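Side-chain contacts in cephalosporin acylase (PDB 2NLZ), which probably hydrolyses amide bonds as an N-terminal nucleophile hydrolase of the gamma-glutamyltranspeptidase family, with cephalosporins as presumed substrates: residues N17-Y20 and G24-A27; A50-A55 and E128-Y133; G424-N429 and M453-F458; Q513-D518 and G522-G527. The protein carries 1 engineered substitution. One frame throughout, in Å; residues are numbered along the deposited sequence.

Contact 1: residues N17-Y20 and G24-A27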
loop_
_atom_site.group_PDB
_atom_site.type_symbol
_atom_site.label_atom_id
_atom_site.label_comp_id
_atom_site.label_asym_id
_atom_site.label_seq_id
_atom_site.Cartn_x
_atom_site.Cartn_y
_atom_site.Cartn_z
ATOM N N ASN D 17 9.070 16.821 1.183
ATOM C CA ASN D 17 9.818 17.195 2.385
ATOM C C ASN D 17 9.322 18.520 2.955
ATOM O O ASN D 17 8.845 19.372 2.204
ATOM C CB ASN D 17 11.327 17.250 2.114
ATOM C CG ASN D 17 11.976 15.859 2.083
ATOM O OD1 ASN D 17 11.333 14.840 2.364
ATOM N ND2 ASN D 17 13.260 15.821 1.745
ATOM N N VAL D 18 9.403 18.669 4.280
ATOM C CA VAL D 18 9.077 19.929 4.954
ATOM C C VAL D 18 10.017 20.990 4.432
ATOM O O VAL D 18 11.209 20.730 4.261
ATOM C CB VAL D 18 9.221 19.825 6.498
ATOM C CG1 VAL D 18 8.943 21.170 7.182
ATOM C CG2 VAL D 18 8.274 18.763 7.052
ATOM N N VAL D 19 9.468 22.165 4.140
ATOM C CA VAL D 19 10.252 23.289 3.644
ATOM C C VAL D 19 10.697 24.173 4.821
ATOM O O VAL D 19 9.891 24.492 5.712
ATOM C CB VAL D 19 9.457 24.093 2.576
ATOM C CG1 VAL D 19 10.061 25.467 2.342
ATOM C CG2 VAL D 19 9.375 23.286 1.261
ATOM N N TYR D 20 11.985 24.534 4.825
ATOM C CA TYR D 20 12.559 25.378 5.881
ATOM C C TYR D 20 13.012 26.773 5.427
ATOM O O TYR D 20 13.569 26.945 4.338
ATOM C CB TYR D 20 13.710 24.654 6.594
ATOM C CG TYR D 20 13.244 23.588 7.555
ATOM C CD1 TYR D 20 13.091 23.865 8.906
ATOM C CD2 TYR D 20 12.939 22.309 7.105
ATOM C CE1 TYR D 20 12.655 22.896 9.786
ATOM C CE2 TYR D 20 12.503 21.337 7.973
ATOM C CZ TYR D 20 12.366 21.637 9.310
ATOM O OH TYR D 20 11.931 20.670 10.170
ATOM N N GLY D 24 11.602 34.451 5.492
ATOM C CA GLY D 24 10.287 34.557 4.880
ATOM C C GLY D 24 9.786 33.273 4.269
ATOM O O GLY D 24 10.563 32.469 3.761
ATOM N N MET D 25 8.470 33.094 4.329
ATOM C CA MET D 25 7.826 31.904 3.799
ATOM C C MET D 25 6.402 32.204 3.365
ATOM O O MET D 25 5.653 32.891 4.067
ATOM C CB MET D 25 7.825 30.786 4.840
ATOM C CG MET D 25 7.363 29.435 4.304
ATOM S SD MET D 25 7.486 28.127 5.534
ATOM C CE MET D 25 9.212 27.705 5.412
ATOM N N VAL D 26 6.042 31.700 2.191
ATOM C CA VAL D 26 4.689 31.841 1.685
ATOM C C VAL D 26 4.194 30.458 1.307
ATOM O O VAL D 26 4.922 29.692 0.667
ATOM C CB VAL D 26 4.634 32.786 0.471
ATOM C CG1 VAL D 26 3.230 32.889 -0.062
ATOM C CG2 VAL D 26 5.120 34.145 0.864
ATOM N N ALA D 27 2.974 30.140 1.733
ATOM C CA ALA D 27 2.373 28.850 1.475
ATOM C C ALA D 27 0.931 29.026 1.005
ATOM O O ALA D 27 0.065 29.517 1.742
ATOM C CB ALA D 27 2.445 27.967 2.711
#

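Contact 2: residues A50-A55 and E128-Y133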
loop_
_atom_site.group_PDB
_atom_site.type_symbol
_atom_site.label_atom_id
_atom_site.label_comp_id
_atom_site.label_asym_id
_atom_site.label_seq_id
_atom_site.Cartn_x
_atom_site.Cartn_y
_atom_site.Cartn_z
ATOM N N ALA D 50 3.073 40.539 1.958
ATOM C CA ALA D 50 3.106 39.283 1.193
ATOM C C ALA D 50 1.750 38.579 1.111
ATOM O O ALA D 50 1.405 38.013 0.077
ATOM C CB ALA D 50 4.163 38.338 1.754
ATOM N N ALA D 51 0.997 38.622 2.210
ATOM C CA ALA D 51 -0.313 38.020 2.271
ATOM C C ALA D 51 -1.239 38.702 1.272
ATOM O O ALA D 51 -1.947 38.033 0.518
ATOM C CB ALA D 51 -0.861 38.125 3.670
ATOM N N ILE D 52 -1.214 40.034 1.262
ATOM C CA ILE D 52 -2.016 40.828 0.328
ATOM C C ILE D 52 -1.567 40.545 -1.103
ATOM O O ILE D 52 -2.389 40.359 -1.983
ATOM C CB ILE D 52 -1.953 42.336 0.660
ATOM C CG1 ILE D 52 -2.481 42.596 2.075
ATOM C CG2 ILE D 52 -2.768 43.149 -0.324
ATOM C CD1 ILE D 52 -2.060 43.935 2.664
ATOM N N ALA D 53 -0.263 40.461 -1.317
ATOM C CA ALA D 53 0.263 40.139 -2.639
ATOM C C ALA D 53 -0.319 38.834 -3.162
ATOM O O ALA D 53 -0.860 38.766 -4.265
ATOM C CB ALA D 53 1.778 40.064 -2.607
ATOM N N THR D 54 -0.222 37.811 -2.329
ATOM C CA THR D 54 -0.693 36.482 -2.643
ATOM C C THR D 54 -2.214 36.407 -2.790
ATOM O O THR D 54 -2.715 35.671 -3.635
ATOM C CB THR D 54 -0.244 35.508 -1.546
ATOM O OG1 THR D 54 1.141 35.734 -1.245
ATOM C CG2 THR D 54 -0.441 34.073 -1.992
ATOM N N ALA D 55 -2.943 37.163 -1.970
ATOM C CA ALA D 55 -4.400 37.116 -1.992
ATOM C C ALA D 55 -4.914 37.678 -3.299
ATOM O O ALA D 55 -5.727 37.051 -3.984
ATOM C CB ALA D 55 -4.979 37.885 -0.823
ATOM N N GLU D 128 -7.105 47.900 4.465
ATOM C CA GLU D 128 -6.950 48.030 5.911
ATOM C C GLU D 128 -5.768 47.236 6.464
ATOM O O GLU D 128 -5.117 47.673 7.414
ATOM C CB GLU D 128 -8.230 47.627 6.644
ATOM C CG GLU D 128 -9.093 48.808 7.102
ATOM C CD GLU D 128 -8.553 49.526 8.330
ATOM O OE1 GLU D 128 -8.017 48.863 9.238
ATOM O OE2 GLU D 128 -8.681 50.766 8.386
ATOM N N LEU D 129 -5.500 46.079 5.869
ATOM C CA LEU D 129 -4.374 45.255 6.271
ATOM C C LEU D 129 -3.072 45.970 5.936
ATOM O O LEU D 129 -2.133 45.960 6.731
ATOM C CB LEU D 129 -4.439 43.912 5.552
ATOM C CG LEU D 129 -4.169 42.600 6.287
ATOM C CD1 LEU D 129 -4.309 42.738 7.780
ATOM C CD2 LEU D 129 -5.144 41.551 5.772
ATOM N N ALA D 130 -3.042 46.607 4.765
ATOM C CA ALA D 130 -1.869 47.333 4.287
ATOM C C ALA D 130 -1.612 48.567 5.134
ATOM O O ALA D 130 -0.498 48.769 5.626
ATOM C CB ALA D 130 -2.045 47.724 2.830
ATOM N N LYS D 131 -2.659 49.375 5.298
ATOM C CA LYS D 131 -2.598 50.609 6.067
ATOM C C LYS D 131 -2.109 50.363 7.493
ATOM O O LYS D 131 -1.249 51.085 7.993
ATOM C CB LYS D 131 -3.974 51.305 6.068
ATOM C CG LYS D 131 -4.075 52.573 6.942
ATOM C CD LYS D 131 -5.161 53.550 6.456
ATOM C CE LYS D 131 -6.552 53.232 7.012
ATOM N NZ LYS D 131 -6.735 53.732 8.402
ATOM N N MET D 132 -2.629 49.322 8.132
ATOM C CA MET D 132 -2.383 49.146 9.548
ATOM C C MET D 132 -1.071 48.437 9.867
ATOM O O MET D 132 -0.379 48.825 10.810
ATOM C CB MET D 132 -3.565 48.444 10.222
ATOM C CG MET D 132 -3.770 48.819 11.696
ATOM S SD MET D 132 -4.965 50.151 11.981
ATOM C CE MET D 132 -3.995 51.628 11.645
ATOM N N TYR D 133 -0.715 47.415 9.091
ATOM C CA TYR D 133 0.446 46.578 9.443
ATOM C C TYR D 133 1.417 46.273 8.311
ATOM O O TYR D 133 2.394 45.568 8.528
ATOM C CB TYR D 133 -0.003 45.261 10.102
ATOM C CG TYR D 133 -0.844 45.460 11.340
ATOM C CD1 TYR D 133 -0.277 45.956 12.514
ATOM C CD2 TYR D 133 -2.213 45.174 11.333
ATOM C CE1 TYR D 133 -1.041 46.149 13.651
ATOM C CE2 TYR D 133 -2.990 45.366 12.471
ATOM C CZ TYR D 133 -2.398 45.857 13.624
ATOM O OH TYR D 133 -3.170 46.049 14.749
#

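Contact 3: residues G424-N429 and M453-F458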
loop_
_atom_site.group_PDB
_atom_site.type_symbol
_atom_site.label_atom_id
_atom_site.label_comp_id
_atom_site.label_asym_id
_atom_site.label_seq_id
_atom_site.Cartn_x
_atom_site.Cartn_y
_atom_site.Cartn_z
ATOM N N GLY D 424 -7.016 30.027 10.780
ATOM C CA GLY D 424 -6.659 29.588 12.118
ATOM C C GLY D 424 -5.282 30.055 12.513
ATOM O O GLY D 424 -4.434 30.302 11.659
ATOM N N PHE D 425 -5.063 30.173 13.819
ATOM C CA PHE D 425 -3.728 30.431 14.340
ATOM C C PHE D 425 -3.432 29.612 15.582
ATOM O O PHE D 425 -4.301 29.426 16.431
ATOM C CB PHE D 425 -3.542 31.913 14.651
ATOM C CG PHE D 425 -2.118 32.387 14.513
ATOM C CD1 PHE D 425 -1.691 32.984 13.333
ATOM C CD2 PHE D 425 -1.207 32.241 15.559
ATOM C CE1 PHE D 425 -0.382 33.426 13.197
ATOM C CE2 PHE D 425 0.105 32.679 15.429
ATOM C CZ PHE D 425 0.513 33.276 14.245
ATOM N N LEU D 426 -2.198 29.133 15.677
ATOM C CA LEU D 426 -1.757 28.361 16.825
ATOM C C LEU D 426 -0.668 29.081 17.628
ATOM O O LEU D 426 0.244 29.699 17.063
ATOM C CB LEU D 426 -1.290 26.964 16.398
ATOM C CG LEU D 426 -1.059 25.908 17.496
ATOM C CD1 LEU D 426 -2.270 25.742 18.408
ATOM C CD2 LEU D 426 -0.665 24.564 16.891
ATOM N N THR D 427 -0.769 28.947 18.950
ATOM C CA THR D 427 0.006 29.717 19.915
ATOM C C THR D 427 0.339 28.837 21.131
ATOM O O THR D 427 -0.443 27.969 21.494
ATOM C CB THR D 427 -0.812 30.978 20.305
ATOM O OG1 THR D 427 -0.458 32.048 19.427
ATOM C CG2 THR D 427 -0.616 31.408 21.748
ATOM N N LYS D 428 1.508 29.038 21.732
ATOM C CA LYS D 428 1.862 28.336 22.970
ATOM C C LYS D 428 2.563 29.268 23.959
ATOM O O LYS D 428 3.671 29.743 23.688
ATOM C CB LYS D 428 2.740 27.120 22.671
ATOM C CG LYS D 428 3.100 26.266 23.879
ATOM C CD LYS D 428 4.098 25.176 23.493
ATOM C CE LYS D 428 4.619 24.409 24.702
ATOM N NZ LYS D 428 3.568 23.586 25.353
ATOM N N ASN D 429 1.911 29.509 25.102
ATOM C CA ASN D 429 2.438 30.371 26.174
ATOM C C ASN D 429 2.763 31.779 25.700
ATOM O O ASN D 429 3.871 32.272 25.926
ATOM C CB ASN D 429 3.683 29.761 26.843
ATOM C CG ASN D 429 3.416 28.407 27.467
ATOM O OD1 ASN D 429 2.324 28.132 27.956
ATOM N ND2 ASN D 429 4.428 27.549 27.456
ATOM N N MET D 453 -5.145 18.217 15.987
ATOM C CA MET D 453 -4.856 16.966 16.679
ATOM C C MET D 453 -3.639 16.253 16.091
ATOM O O MET D 453 -2.844 15.670 16.825
ATOM C CB MET D 453 -6.075 16.068 16.674
ATOM C CG MET D 453 -7.161 16.599 17.539
ATOM S SD MET D 453 -8.211 15.258 18.045
ATOM C CE MET D 453 -9.705 15.791 17.290
ATOM N N ASN D 454 -3.481 16.327 14.771
ATOM C CA ASN D 454 -2.283 15.811 14.109
ATOM C C ASN D 454 -1.022 16.503 14.608
ATOM O O ASN D 454 0.039 15.895 14.692
ATOM C CB ASN D 454 -2.392 15.964 12.589
ATOM C CG ASN D 454 -3.459 15.064 11.980
ATOM O OD1 ASN D 454 -4.010 14.187 12.643
ATOM N ND2 ASN D 454 -3.771 15.299 10.705
ATOM N N THR D 455 -1.142 17.778 14.945
ATOM C CA THR D 455 0.003 18.552 15.392
ATOM C C THR D 455 0.265 18.417 16.887
ATOM O O THR D 455 1.361 18.022 17.301
ATOM C CB THR D 455 -0.140 20.024 14.993
ATOM O OG1 THR D 455 -0.278 20.091 13.571
ATOM C CG2 THR D 455 1.091 20.810 15.382
ATOM N N ILE D 456 -0.751 18.716 17.688
ATOM C CA ILE D 456 -0.600 18.736 19.143
ATOM C C ILE D 456 -0.587 17.326 19.741
ATOM O O ILE D 456 0.344 16.947 20.457
ATOM C CB ILE D 456 -1.675 19.636 19.809
ATOM C CG1 ILE D 456 -1.451 21.108 19.416
ATOM C CG2 ILE D 456 -1.692 19.446 21.320
ATOM C CD1 ILE D 456 -2.736 21.919 19.283
ATOM N N ASP D 457 -1.608 16.543 19.425
ATOM C CA ASP D 457 -1.741 15.204 19.988
ATOM C C ASP D 457 -0.779 14.195 19.407
ATOM O O ASP D 457 -0.296 13.321 20.113
ATOM C CB ASP D 457 -3.155 14.687 19.791
ATOM C CG ASP D 457 -4.161 15.486 20.552
ATOM O OD1 ASP D 457 -3.887 15.794 21.731
ATOM O OD2 ASP D 457 -5.218 15.797 19.968
ATOM N N PHE D 458 -0.510 14.294 18.114
ATOM C CA PHE D 458 0.176 13.193 17.457
ATOM C C PHE D 458 1.548 13.538 16.874
ATOM O O PHE D 458 2.225 12.666 16.318
ATOM C CB PHE D 458 -0.756 12.540 16.440
ATOM C CG PHE D 458 -2.121 12.231 16.996
ATOM C CD1 PHE D 458 -2.265 11.534 18.196
ATOM C CD2 PHE D 458 -3.261 12.630 16.329
ATOM C CE1 PHE D 458 -3.517 11.254 18.721
ATOM C CE2 PHE D 458 -4.525 12.341 16.848
ATOM C CZ PHE D 458 -4.645 11.649 18.046
#

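Contact 4: residues Q513-D518 and G522-G527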
loop_
_atom_site.group_PDB
_atom_site.type_symbol
_atom_site.label_atom_id
_atom_site.label_comp_id
_atom_site.label_asym_id
_atom_site.label_seq_id
_atom_site.Cartn_x
_atom_site.Cartn_y
_atom_site.Cartn_z
ATOM N N GLN D 513 -2.697 24.642 4.295
ATOM C CA GLN D 513 -1.327 25.145 4.375
ATOM C C GLN D 513 -0.985 25.384 5.840
ATOM O O GLN D 513 -1.836 25.790 6.639
ATOM C CB GLN D 513 -1.125 26.444 3.588
ATOM C CG GLN D 513 -1.915 26.581 2.285
ATOM C CD GLN D 513 -1.300 25.815 1.144
ATOM O OE1 GLN D 513 -2.009 25.341 0.249
ATOM N NE2 GLN D 513 0.027 25.685 1.164
ATOM N N ILE D 514 0.272 25.122 6.183
ATOM C CA ILE D 514 0.760 25.289 7.533
ATOM C C ILE D 514 2.155 25.899 7.465
ATOM O O ILE D 514 2.983 25.487 6.656
ATOM C CB ILE D 514 0.810 23.925 8.290
ATOM C CG1 ILE D 514 -0.604 23.432 8.639
ATOM C CG2 ILE D 514 1.634 24.025 9.565
ATOM C CD1 ILE D 514 -0.676 21.970 9.093
ATOM N N ILE D 515 2.383 26.913 8.296
ATOM C CA ILE D 515 3.729 27.371 8.626
ATOM C C ILE D 515 3.869 27.371 10.154
ATOM O O ILE D 515 3.107 28.059 10.835
ATOM C CB ILE D 515 4.032 28.791 8.077
ATOM C CG1 ILE D 515 3.930 28.829 6.558
ATOM C CG2 ILE D 515 5.429 29.208 8.444
ATOM C CD1 ILE D 515 4.092 30.211 5.976
ATOM N N TRP D 516 4.815 26.596 10.686
ATOM C CA TRP D 516 5.132 26.660 12.114
ATOM C C TRP D 516 6.472 27.343 12.379
ATOM O O TRP D 516 7.472 27.062 11.719
ATOM C CB TRP D 516 5.138 25.284 12.815
ATOM C CG TRP D 516 3.862 24.446 12.802
ATOM C CD1 TRP D 516 3.803 23.091 12.706
ATOM C CD2 TRP D 516 2.497 24.898 12.904
ATOM N NE1 TRP D 516 2.500 22.661 12.720
ATOM C CE2 TRP D 516 1.674 23.745 12.844
ATOM C CE3 TRP D 516 1.890 26.157 13.036
ATOM C CZ2 TRP D 516 0.267 23.811 12.908
ATOM C CZ3 TRP D 516 0.482 26.228 13.099
ATOM C CH2 TRP D 516 -0.309 25.059 13.038
ATOM N N ARG D 517 6.478 28.241 13.358
ATOM C CA ARG D 517 7.700 28.873 13.808
ATOM C C ARG D 517 8.125 28.314 15.158
ATOM O O ARG D 517 7.355 28.344 16.121
ATOM C CB ARG D 517 7.518 30.377 13.942
ATOM C CG ARG D 517 8.606 30.998 14.799
ATOM C CD ARG D 517 8.222 32.328 15.419
ATOM N NE ARG D 517 8.921 33.354 14.683
ATOM C CZ ARG D 517 10.006 34.014 15.067
ATOM N NH1 ARG D 517 10.518 34.881 14.209
ATOM N NH2 ARG D 517 10.560 33.846 16.265
ATOM N N ASP D 518 9.357 27.810 15.214
ATOM C CA ASP D 518 9.984 27.402 16.468
ATOM C C ASP D 518 10.265 28.649 17.311
ATOM O O ASP D 518 10.986 29.538 16.863
ATOM C CB ASP D 518 11.283 26.656 16.168
ATOM C CG ASP D 518 11.840 25.937 17.376
ATOM O OD1 ASP D 518 11.908 24.692 17.328
ATOM O OD2 ASP D 518 12.223 26.608 18.361
ATOM N N GLY D 522 13.616 30.224 15.948
ATOM C CA GLY D 522 13.029 31.129 14.964
ATOM C C GLY D 522 12.884 30.531 13.572
ATOM O O GLY D 522 12.400 31.196 12.656
ATOM N N VAL D 523 13.291 29.271 13.417
ATOM C CA VAL D 523 13.223 28.589 12.129
ATOM C C VAL D 523 11.774 28.245 11.715
ATOM O O VAL D 523 10.974 27.752 12.525
ATOM C CB VAL D 523 14.203 27.361 12.072
ATOM C CG1 VAL D 523 13.760 26.231 13.001
ATOM C CG2 VAL D 523 14.388 26.859 10.646
ATOM N N LEU D 524 11.445 28.544 10.457
ATOM C CA LEU D 524 10.106 28.336 9.915
ATOM C C LEU D 524 10.010 27.012 9.164
ATOM O O LEU D 524 10.839 26.705 8.313
ATOM C CB LEU D 524 9.725 29.480 8.969
ATOM C CG LEU D 524 9.797 30.926 9.466
ATOM C CD1 LEU D 524 9.734 31.884 8.274
ATOM C CD2 LEU D 524 8.703 31.251 10.473
ATOM N N ALA D 525 8.979 26.240 9.480
ATOM C CA ALA D 525 8.759 24.945 8.853
ATOM C C ALA D 525 7.395 24.905 8.180
ATOM O O ALA D 525 6.359 25.101 8.822
ATOM C CB ALA D 525 8.893 23.831 9.871
ATOM N N GLY D 526 7.404 24.637 6.880
ATOM C CA GLY D 526 6.196 24.719 6.090
ATOM C C GLY D 526 5.729 23.430 5.464
ATOM O O GLY D 526 6.529 22.560 5.089
ATOM N N GLY D 527 4.409 23.326 5.373
ATOM C CA GLY D 527 3.731 22.236 4.697
ATOM C C GLY D 527 2.699 22.798 3.730
ATOM O O GLY D 527 2.045 23.812 4.020
#

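Contact 1: residues N17-Y20 and G24-A27
Val19 and Met25 meet side chain to side chain between strands 19-21 and 24-28, which sit in the two facing sheets of the alpha-beta-beta-alpha sandwich expected of an N-terminal nucleophile hydrolase. The strands are not hydrogen-bonded to each other: the CA atoms of Tyr20 and Met25, the nearest pair, are 8.3 Å apart, and Met25 spans most of the gap and Val19 the rest. Met25 runs out straight from its strand, with CG anti to the backbone N (chi1 -171°) and SD continuing the zigzag. Only at the thioether does the chain turn (chi3 -82°), and this bend lays CE against the backbone of Val19 and Tyr20. Val19 directs its CB at the opposing strand and holds CG1 anti to its own N (chi1 163°), which brings this methyl to 3.9 Å from Met25 CE, the two side chains meeting at a slant. Tyr20 turns its CB away, and its contribution is the backbone: its C atom is 3.9 Å from Met25 CE, while its side chain packs on Ala525 and on Pro157 of the second subunit. Val536 of strand 535-538 touches both Val19 and Met25, and Leu524 and Ile515 of the neighbouring hairpin also touch Met25. Val19 O, which bonds with Gly526 of that hairpin, lies 3.3 Å from Met25 CE.

Contact 2: residues A50-A55 and E128-Y133
Ile52 of helix 47-61 reaches across to Leu129 and Ala130 of helix 122-133, and almost the whole contact between 50-55 and 128-133 rests on its end methyl. From CB, which points toward the other helix without touching it, the side chain forks. CG2 stands anti to the backbone N and meets nothing on 128-133. CG1 takes the place anti to the carbonyl carbon (chi1 -60°) and comes only within 4.2 Å of Leu129 CB. The second torsion is nearly extended (chi2 161°), and this carries CD1 straight out to the backbone of the other helix. There CD1 settles between two residues: Leu129 CB is 3.7 Å from it and Ala130 CB 3.8 Å, with the peptide Ala130 N at 3.5 Å between them. Leu129 passes Ile52 alongside, pointing the opposite way, and its branched end packs on Ala74 and Val76 of strand 71-78 and on Phe373 of strand 370-376. The small Ala130 lets the helices come to 7.6 Å between the CA atoms of Ile52 and Ala130. On the far side of helix 47-61, the Thr54 hydroxyl folds back on its own helix, OG1 donating to Ala50 O over 2.6 Å. That carbonyl also takes the backbone Thr54 N, from the opposite face of its plane. Both helices lie over strand 370-376, with 359-365 under the first and 71-78 under the second, as in the outer helical layer of the alpha-beta-beta-alpha fold of N-terminal nucleophile hydrolases.

Contact 3: residues G424-N429 and M453-F458
Strand 424-428 and the last turn of helix 444-457 stand 10.0 Å apart between the CA atoms of Leu426 and Ile456, a separation that side chains alone bridge. Leu426 points its CB at the helix and holds CG anti to the backbone N (chi1 -168°), which pushes both its methyls forward. Ile456 answers with one atom: its CD1 comes up against the fork of the leucine, 3.9 Å from Leu426 CD1 and 4.1 Å from Leu426 CD2. CG1 of the isoleucine is anti to its carbonyl carbon and chi2 is 146°, a pairing that sends CD1 toward the strand. More loosely, Thr455 adds its methyl, with CG2 4.4 Å from Leu426 CD2. Its hydroxyl serves the helix itself, OG1 bonding to Val451 O, and the methyl is what the leucine meets. Here the helix widens into a pi-type turn, in which Asp457 N and Phe458 N both make weak bonds to Met453 O. Tyr262 of strand 262-266 packs on both Leu426 and Ile456, Phe5 of the second subunit packs on Thr455, and the Asp457 carboxylate forms a salt bridge with Arg260. Such apolar helix-on-strand packing is how an outer helix covers a central sheet in the alpha-beta-beta-alpha sandwich of N-terminal nucleophile hydrolases.

Contact 4: residues Q513-D518 and G522-G527
Arg517 leans over Gly522, in the turn before strand 524-528. Its CG is anti to the backbone N, but the chain bends at chi3 (-105°) and brings one face of the guanidinium over Gly522 CA, 3.9 Å from NH2 and nearer the rim of the group than its centre. Nearer the backbone, Arg517 CB rests against Leu524 CD2 at 3.8 Å. Leu524 comes off the same face as Ile515, whose CG2 lies 4.3 Å from Leu524 CB. On the reverse face, Trp516 stands with CG anti to its carbonyl carbon (chi1 -59°), and Ile514 CG2 sits over the centre of its indole, two residues along the same strand. The large ring turns away from the partner strand, whose Ala525 projects from the same face and brings its CB 4.0 Å from Trp516 O. This is a beta hairpin, strands 512-517 and 524-528 running antiparallel. Ile514 with Gly527 and Trp516 with Ala525 are its hydrogen-bonded pairs; Trp516 N reaches Ala525 O at 2.8 Å. Ile515 with Gly526 and Arg517 with Leu524 are non-hydrogen-bonded. Toward the turn, Asp518 N donates to Val523 O over 3.1 Å, while Asp518 CB flanks Val523 CG1. Gly522 has a positive phi, and its N bonds to Asp518 O at a bent 134°. The Asp518 carboxylate reaches into the turn itself, where OD2 is bonded to Thr520 OG1 and Thr521 N.

How the contacts relate
Contacts 1 and 4 join strands, contact 3 joins a strand to a helix, and contact 2 joins two helices where no other subunit reaches. Contacts 1 and 4 are closest, their centres about 7 Å apart, because strand 19-21 pairs with strand 524-528 of the hairpin. Contact 4 also touches contact 3, because Trp516 packs on Thr455 and Leu426. Contact 2 meets contact 1 through Thr54 and Val26. Contact 2 is the most deeply buried, with all three touching residues buried, against two of three in contact 3, nine of twelve in contact 4 and one of three in contact 1. Contacts 1, 2 and 3 are small, mostly apolar meetings in which one methyl does most of the touching, whereas contact 4 is a broad backbone ladder.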